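Local atomic coordinates of uncharacterized protein (Trypanosoma congolense, PDB entry 4E40), a protein that serves as a trypanosome cell-surface receptor for the haptoglobin-hemoglobin complex, probably supplying the parasite with heme. Residues Arg42-Thr46 with Ile115-Thr119. Residues are numbered along the deposited sequence; the frame is centred on the assembly and turned at random. Where two conformers were deposited one is given.
Unlike the reference sequence in segment 115-119: I116 (reference Thr).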
loop_
_atom_site.group_PDB
_atom_site.type_symbol
_atom_site.label_atom_id
_atom_site.label_comp_id
_atom_site.label_asym_id
_atom_site.label_seq_id
_atom_site.Cartn_x
_atom_site.Cartn_y
_atom_site.Cartn_z
ATOM N N ARG A 42 5.744 3.707 -2.481
ATOM C CA ARG A 42 4.556 4.499 -2.846
ATOM C C ARG A 42 4.272 5.628 -1.856
ATOM O O ARG A 42 4.088 6.802 -2.239
ATOM C CB ARG A 42 3.342 3.580 -2.918
ATOM C CG ARG A 42 2.099 4.179 -3.524
ATOM C CD ARG A 42 2.151 4.006 -5.052
ATOM N NE ARG A 42 2.978 5.034 -5.637
ATOM C CZ ARG A 42 3.021 5.334 -6.932
ATOM N NH1 ARG A 42 2.268 4.677 -7.799
ATOM N NH2 ARG A 42 3.791 6.335 -7.342
ATOM N N ASN A 43 4.240 5.271 -0.576
ATOM C CA ASN A 43 3.894 6.240 0.449
ATOM C C ASN A 43 4.861 7.419 0.357
ATOM O O ASN A 43 4.463 8.573 0.603
ATOM C CB ASN A 43 3.940 5.567 1.859
ATOM C CG ASN A 43 3.263 6.423 2.946
ATOM O OD1 ASN A 43 2.304 7.173 2.704
ATOM N ND2 ASN A 43 3.772 6.323 4.126
ATOM N N ALA A 44 6.087 7.150 -0.067
ATOM C CA ALA A 44 7.129 8.193 -0.156
ATOM C C ALA A 44 6.908 9.140 -1.329
ATOM O O ALA A 44 7.501 10.216 -1.363
ATOM C CB ALA A 44 8.532 7.576 -0.231
ATOM N N THR A 45 6.071 8.740 -2.266
ATOM C CA THR A 45 5.707 9.628 -3.390
ATOM C C THR A 45 4.557 10.579 -3.027
ATOM O O THR A 45 4.228 11.503 -3.781
ATOM C CB THR A 45 5.239 8.848 -4.638
ATOM O OG1 THR A 45 3.918 8.296 -4.411
ATOM C CG2 THR A 45 6.232 7.789 -5.045
ATOM N N THR A 46 3.891 10.347 -1.909
ATOM C CA THR A 46 2.589 11.000 -1.796
ATOM C C THR A 46 2.662 12.483 -1.490
ATOM O O THR A 46 1.721 13.226 -1.832
ATOM C CB THR A 46 1.613 10.248 -0.861
ATOM O OG1 THR A 46 2.074 10.263 0.505
ATOM C CG2 THR A 46 1.397 8.815 -1.396
ATOM N N ILE A 115 -3.712 6.019 1.416
ATOM C CA ILE A 115 -2.391 5.357 1.334
ATOM C C ILE A 115 -1.616 5.494 2.650
ATOM O O ILE A 115 -0.924 4.534 3.083
ATOM C CB ILE A 115 -1.581 5.943 0.157
ATOM C CG1 ILE A 115 -2.222 5.412 -1.147
ATOM C CG2 ILE A 115 -0.095 5.578 0.238
ATOM C CD1 ILE A 115 -1.749 6.180 -2.398
ATOM N N ILE A 116 -1.697 6.670 3.253
ATOM C CA ILE A 116 -0.973 6.908 4.522
ATOM C C ILE A 116 -1.520 5.930 5.554
ATOM O O ILE A 116 -0.717 5.262 6.270
ATOM C CB ILE A 116 -1.126 8.379 4.991
ATOM C CG1 ILE A 116 -0.282 9.306 4.082
ATOM C CG2 ILE A 116 -0.766 8.511 6.492
ATOM C CD1 ILE A 116 -0.611 10.812 4.253
ATOM N N GLU A 117 -2.856 5.839 5.676
ATOM C CA GLU A 117 -3.456 4.925 6.688
ATOM C C GLU A 117 -3.103 3.449 6.428
ATOM O O GLU A 117 -2.699 2.687 7.356
ATOM C CB GLU A 117 -5.001 5.113 6.694
ATOM C CG GLU A 117 -5.741 4.095 7.602
ATOM C CD GLU A 117 -7.227 3.899 7.188
ATOM O OE1 GLU A 117 -7.682 4.398 6.111
ATOM O OE2 GLU A 117 -7.961 3.220 7.937
ATOM N N LEU A 118 -3.174 3.042 5.158
ATOM C CA LEU A 118 -2.941 1.619 4.782
ATOM C C LEU A 118 -1.508 1.270 4.998
ATOM O O LEU A 118 -1.208 0.143 5.450
ATOM C CB LEU A 118 -3.261 1.442 3.284
ATOM C CG LEU A 118 -4.784 1.443 3.039
ATOM C CD1 LEU A 118 -4.951 1.614 1.544
ATOM C CD2 LEU A 118 -5.337 0.093 3.460
ATOM N N THR A 119 -0.618 2.219 4.704
ATOM C CA THR A 119 0.823 1.909 4.831
ATOM C C THR A 119 1.236 1.815 6.294
ATOM O O THR A 119 2.041 0.951 6.682
ATOM C CB THR A 119 1.670 2.935 4.062
ATOM O OG1 THR A 119 1.283 2.880 2.690
ATOM C CG2 THR A 119 3.161 2.565 4.157
HETATM O O HOH W 1 2.002 6.003 6.660
#
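N43 reaches from helix 28-73 to I115, I116 and T119 of helix 82-147, midway along the elongated three-helical bundle that these two helices form with helix 192-246 in the haptoglobin-hemoglobin receptor family region. The two short segments run antiparallel at 147°, with axes 9.9 Å apart. N43 extends its side chain across the gap, CG lying opposite the main-chain nitrogen (chi1 -166°), and its amide is thereby laid against the neighbouring helix. OD1 lies 3.6 Å from CG1 of I116, a van der Waals contact in which the two side chains meet at about a right angle; the same oxygen also touches the CG2 methyl of I115. CB, CG and ND2 of N43 lie along CB and CG2 of T119, the two side chains crossing at a slant, with ND2 3.8 Å from CG2. ND2 also makes a weak hydrogen bond to a water that donates to O of I116 at 2.8 Å, a polar bridge between the helices. I116 differs from the reference sequence, which has threonine here.

Deeper in the bundle the contact is methyl on methyl: CG2 of T46 sits 3.9 Å from CG2 of I115. At chi1 66° OG1 of T46 stands between N and C, and CG2 lies anti to C, which points the methyl to the isoleucine and brings the hydroxyl back to O of N43 (2.9 Å), an oxygen that also accepts from N of T46. T46 is buried, and its hydroxyl thus has a partner within its own helix. R42, modelled in two conformers, packs on V212 and A216 of helix 192-246, and V212 touches T119 as well, joining three helices. R42 and K52 bind heme in another structure of this protein; no heme is bound here. The hydroxyl of T119 likewise turns back along its helix, OG1 donating to O of I115 at 2.8 Å while N of T119 reaches that oxygen from the opposite face of the carbonyl plane.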